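Local coordinates for protein glucosamine-6-phosphate deaminase (PDB 2BKX) that belongs to a family of Rossmann-like alpha/beta enzymes and holds fructose-6-phosphate in its ligand pocket, at residues S13-A17 with G42-L47; A17-A21 with L50-L56. One frame throughout, in Å; residues are numbered along the deposited sequence.

How the interactions relate
Two neighbouring helices illustrate how an alpha/beta layer is built: part of helix 9-26, residues 13-21, runs along helix 41-53 from near its start to the loop beyond its end. Helix 9-26 follows strand 2-6, and helix 41-53 links the parallel strands 31-34 and 62-69. Interaction 1 joins residues 13-17 to 42-47. Interaction 2 joins 17-21 to 50-56; the centres of the two contacts are about 9 Å apart. Ala17 belongs to both, and Leu47 of interaction 1 packs on Thr20 and Leu56 of interaction 2, making one continuous seam. Interaction 1 lies deeper in the chain, with the side chain of Thr43 about 10 Å from the bound fructose-6-phosphate; interaction 2 is more peripheral and includes a salt bridge.

Interaction 1 (S13-A17 with G42-L47); sequences SQIAA and GTYRQL
Ser13 and Ala16 of helix 9-26 settle against Gly42 and Thr43 of helix 41-53, a close helix-helix contact within a Rossmann-like alpha/beta fold. The segment axes come within 7.9 Å and cross at -61°, a spacing that small residues allow. Gly42 brings no side chain, and Ser13 OG rests 3.4 Å from its CA. Beside this pair, Ala16 CB is pressed to 3.2 Å from Thr43 OG1, the tightest point of the interface. The other branch of Thr43, CG2, stands anti to the backbone N and reaches across to Ala16 CB and Ala17 N. Ala17 CB in turn packs on Gln46 CB at 3.8 Å and Leu47 CG at 4.0 Å. Leu196 of strand 193-197 touches both Ala16 and Thr43, which places this tight end against the sheet. No direct hydrogen bond joins the two segments. Ser13 OG is bonded to Tyr9 O in its own helix, and at this buried end one water donates to Ser13 OG and is hydrogen-bonded to Thr43 OG1.

Toward solvent the fit relaxes. Gln46 is modelled in two conformers, so its amide end is not firmly placed, while its CG reaches toward Ser13 and lies 4.5 Å from Gln14 N.

Interaction 2 (A17-A21 with L50-L56); sequences ARITA and LHQTENL
Arg18 and Glu54 form an end-on, two-pronged salt bridge between helix 9-26 and the loop that leaves helix 41-53. Arg18 NH1 donates to Glu54 OE1 at 2.9 Å, on the syn lone pair, and Arg18 NH2 to Glu54 OE2 at 2.8 Å, also from the syn side but somewhat out of the carboxylate plane. Both bonds are nearly straight, and the two flat groups lie only 26° apart, so the pairing fixes the rotation of each against the other. Arg18 gets there by leaving its helix with CG anti to the backbone N and then bending at chi2 and chi3, whereas Glu54 reaches out with an extended chain.

Beneath the ion pair the contact is apolar. Leu50 lies under one face of the guanidinium, its CD1 4.1 Å from the plane toward the rim of the group, and the same methyl meets Ala21 CB at 4.1 Å. The other methyl, Leu50 CD2, comes within 3.9 Å of Arg18 NH2. Leu56 CD2 approaches Ala21 CB from the loop at 3.8 Å, so that one alanine methyl receives two leucines.

A second shell shapes the loop that carries Glu54 and Leu56. Glu54 is where helical geometry ends, and Asn55, with left-handed helical backbone angles, turns the chain back. Leu50 O then accepts from both Glu54 N and Leu56 N, which arrive from opposite faces of the carbonyl plane. His51 ND1 secures Leu56 O with a 2.7 Å bond in the plane of its ring, and that ring meets Phe58.

Further out, Leu47 of helix 41-53 touches Thr20, while Ile19 and Thr20 set helix 9-26 against strands 128-131 and 193-197.

Interaction 1 (S13-A17 with G42-L47)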
# COMPACT_ATOMS: atom_id res chain seq x y z
N SER A 13 -12.11 -6.89 4.04
CA SER A 13 -11.26 -7.69 3.19
C SER A 13 -12.00 -8.29 1.99
O SER A 13 -11.43 -8.37 0.89
CB SER A 13 -10.65 -8.80 4.04
OG SER A 13 -9.80 -8.27 5.07
N GLN A 14 -13.25 -8.73 2.21
CA GLN A 14 -14.06 -9.22 1.11
C GLN A 14 -14.29 -8.15 0.05
O GLN A 14 -14.15 -8.41 -1.16
CB GLN A 14 -15.41 -9.74 1.65
CG GLN A 14 -16.41 -10.21 0.58
CD GLN A 14 -17.91 -10.11 0.97
OE1 GLN A 14 -18.73 -10.93 0.52
NE2 GLN A 14 -18.26 -9.10 1.76
N ILE A 15 -14.70 -6.99 0.49
CA ILE A 15 -15.01 -5.88 -0.41
C ILE A 15 -13.75 -5.44 -1.16
O ILE A 15 -13.78 -5.24 -2.36
CB ILE A 15 -15.66 -4.70 0.35
CG1 ILE A 15 -16.99 -5.15 0.93
CG2 ILE A 15 -15.81 -3.50 -0.57
CD1 ILE A 15 -17.66 -4.18 1.86
N ALA A 16 -12.63 -5.36 -0.45
CA ALA A 16 -11.37 -4.96 -1.08
C ALA A 16 -10.94 -5.96 -2.13
O ALA A 16 -10.46 -5.59 -3.20
CB ALA A 16 -10.29 -4.79 0.00
N ALA A 17 -11.05 -7.24 -1.81
CA ALA A 17 -10.68 -8.26 -2.77
C ALA A 17 -11.58 -8.20 -4.00
O ALA A 17 -11.10 -8.35 -5.13
CB ALA A 17 -10.71 -9.61 -2.13
N GLY A 42 -5.95 -9.76 4.99
CA GLY A 42 -7.21 -10.44 4.64
C GLY A 42 -7.57 -10.31 3.19
O GLY A 42 -8.16 -11.21 2.61
N THR A 43 -7.25 -9.16 2.58
CA THR A 43 -7.50 -8.94 1.15
C THR A 43 -6.74 -9.93 0.31
O THR A 43 -7.27 -10.52 -0.62
CB THR A 43 -7.16 -7.47 0.77
OG1 THR A 43 -8.05 -6.59 1.50
CG2 THR A 43 -7.38 -7.19 -0.70
N TYR A 44 -5.46 -10.11 0.60
CA TYR A 44 -4.69 -11.10 -0.15
C TYR A 44 -5.23 -12.50 0.06
O TYR A 44 -5.37 -13.24 -0.92
CB TYR A 44 -3.21 -11.03 0.23
CG TYR A 44 -2.53 -9.74 -0.20
CD1 TYR A 44 -2.60 -9.31 -1.51
CD2 TYR A 44 -1.86 -8.92 0.72
CE1 TYR A 44 -2.01 -8.15 -1.92
CE2 TYR A 44 -1.26 -7.71 0.32
CZ TYR A 44 -1.34 -7.34 -1.00
OH TYR A 44 -0.78 -6.15 -1.42
N ARG A 45 -5.62 -12.85 1.27
CA ARG A 45 -6.19 -14.17 1.51
C ARG A 45 -7.47 -14.35 0.67
O ARG A 45 -7.69 -15.42 0.06
CB ARG A 45 -6.50 -14.36 2.98
CG ARG A 45 -5.34 -14.72 3.87
CD ARG A 45 -5.77 -15.18 5.23
NE ARG A 45 -6.41 -14.11 6.00
CZ ARG A 45 -5.79 -13.28 6.82
NH1 ARG A 45 -4.49 -13.35 6.96
NH2 ARG A 45 -6.48 -12.38 7.50
N GLN A 46 -8.34 -13.33 0.65
CA GLN A 46 -9.55 -13.46 -0.12
C GLN A 46 -9.33 -13.47 -1.62
O GLN A 46 -10.05 -14.15 -2.32
CB GLN A 46 -10.65 -12.48 0.32
CG GLN A 46 -10.99 -12.59 1.76
CD GLN A 46 -11.44 -14.02 2.10
OE1 GLN A 46 -12.41 -14.52 1.49
NE2 GLN A 46 -10.68 -14.72 2.95
N LEU A 47 -8.36 -12.70 -2.12
CA LEU A 47 -7.97 -12.80 -3.55
C LEU A 47 -7.53 -14.18 -3.96
O LEU A 47 -7.93 -14.66 -5.03
CB LEU A 47 -6.82 -11.83 -3.90
CG LEU A 47 -7.34 -10.44 -4.12
CD1 LEU A 47 -6.21 -9.46 -4.12
CD2 LEU A 47 -8.16 -10.32 -5.46
O HOH W 1 -7.54 -6.80 4.25

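Interaction 2 (A17-A21 with L50-L56)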
# COMPACT_ATOMS: atom_id res chain seq x y z
N ALA A 17 -11.05 -7.24 -1.81
CA ALA A 17 -10.68 -8.26 -2.77
C ALA A 17 -11.58 -8.20 -4.00
O ALA A 17 -11.10 -8.35 -5.13
CB ALA A 17 -10.71 -9.61 -2.13
N ARG A 18 -12.85 -7.94 -3.78
CA ARG A 18 -13.79 -7.85 -4.91
C ARG A 18 -13.45 -6.67 -5.83
O ARG A 18 -13.44 -6.81 -7.08
CB ARG A 18 -15.22 -7.78 -4.38
CG ARG A 18 -16.29 -7.61 -5.46
CD ARG A 18 -16.30 -8.75 -6.45
NE ARG A 18 -16.61 -10.00 -5.76
CZ ARG A 18 -16.41 -11.21 -6.25
NH1 ARG A 18 -15.85 -11.36 -7.44
NH2 ARG A 18 -16.74 -12.26 -5.52
N ILE A 19 -13.15 -5.51 -5.25
CA ILE A 19 -12.79 -4.33 -6.04
C ILE A 19 -11.50 -4.58 -6.83
O ILE A 19 -11.40 -4.24 -8.03
CB ILE A 19 -12.63 -3.09 -5.17
CG1 ILE A 19 -13.99 -2.65 -4.59
CG2 ILE A 19 -11.94 -1.96 -5.92
CD1 ILE A 19 -13.92 -1.66 -3.44
N THR A 20 -10.54 -5.24 -6.19
CA THR A 20 -9.29 -5.56 -6.87
C THR A 20 -9.55 -6.57 -8.00
O THR A 20 -9.02 -6.45 -9.10
CB THR A 20 -8.25 -6.09 -5.86
OG1 THR A 20 -8.11 -5.14 -4.80
CG2 THR A 20 -6.90 -6.28 -6.49
N ALA A 21 -10.33 -7.60 -7.70
CA ALA A 21 -10.72 -8.58 -8.73
C ALA A 21 -11.42 -7.92 -9.91
O ALA A 21 -11.19 -8.26 -11.06
CB ALA A 21 -11.60 -9.63 -8.15
N LEU A 50 -10.55 -16.37 -4.23
CA LEU A 50 -11.28 -16.15 -5.49
C LEU A 50 -10.59 -16.85 -6.66
O LEU A 50 -11.22 -17.29 -7.63
CB LEU A 50 -11.45 -14.66 -5.77
CG LEU A 50 -12.30 -13.86 -4.81
CD1 LEU A 50 -12.34 -12.43 -5.25
CD2 LEU A 50 -13.69 -14.46 -4.64
N HIS A 51 -9.28 -16.98 -6.55
CA HIS A 51 -8.50 -17.75 -7.53
C HIS A 51 -9.06 -19.17 -7.64
O HIS A 51 -9.15 -19.74 -8.75
CB HIS A 51 -7.01 -17.73 -7.05
CG HIS A 51 -6.01 -18.32 -8.01
ND1 HIS A 51 -5.97 -18.01 -9.35
CD2 HIS A 51 -4.97 -19.16 -7.78
CE1 HIS A 51 -4.96 -18.65 -9.91
NE2 HIS A 51 -4.34 -19.36 -8.98
N GLN A 52 -9.47 -19.74 -6.50
CA GLN A 52 -10.14 -21.04 -6.44
C GLN A 52 -11.64 -20.99 -6.73
O GLN A 52 -12.14 -21.69 -7.63
CB GLN A 52 -9.98 -21.68 -5.04
CG GLN A 52 -8.57 -21.72 -4.47
CD GLN A 52 -8.48 -21.55 -2.90
OE1 GLN A 52 -7.45 -21.09 -2.40
NE2 GLN A 52 -9.54 -21.92 -2.15
N THR A 53 -12.39 -20.22 -5.96
CA THR A 53 -13.83 -20.29 -5.99
C THR A 53 -14.40 -19.70 -7.29
O THR A 53 -15.51 -20.07 -7.67
CB THR A 53 -14.46 -19.59 -4.81
OG1 THR A 53 -14.01 -18.26 -4.81
CG2 THR A 53 -14.07 -20.26 -3.49
N GLU A 54 -13.65 -18.79 -7.94
CA GLU A 54 -14.12 -18.13 -9.16
C GLU A 54 -13.18 -18.29 -10.33
O GLU A 54 -13.38 -17.69 -11.40
CB GLU A 54 -14.39 -16.62 -8.92
CG GLU A 54 -15.43 -16.39 -7.89
CD GLU A 54 -15.79 -14.96 -7.69
OE1 GLU A 54 -15.11 -14.05 -8.26
OE2 GLU A 54 -16.70 -14.72 -6.90
N ASN A 55 -12.15 -19.09 -10.15
CA ASN A 55 -11.22 -19.35 -11.23
C ASN A 55 -10.67 -18.02 -11.73
O ASN A 55 -10.46 -17.81 -12.92
CB ASN A 55 -11.95 -20.15 -12.33
CG ASN A 55 -11.03 -20.88 -13.29
OD1 ASN A 55 -9.83 -21.07 -13.06
ND2 ASN A 55 -11.63 -21.30 -14.43
N LEU A 56 -10.42 -17.09 -10.80
CA LEU A 56 -9.89 -15.81 -11.14
C LEU A 56 -8.42 -15.93 -11.52
O LEU A 56 -7.64 -16.46 -10.74
CB LEU A 56 -10.02 -14.86 -9.91
CG LEU A 56 -9.42 -13.47 -10.06
CD1 LEU A 56 -10.06 -12.62 -11.14
CD2 LEU A 56 -9.40 -12.73 -8.70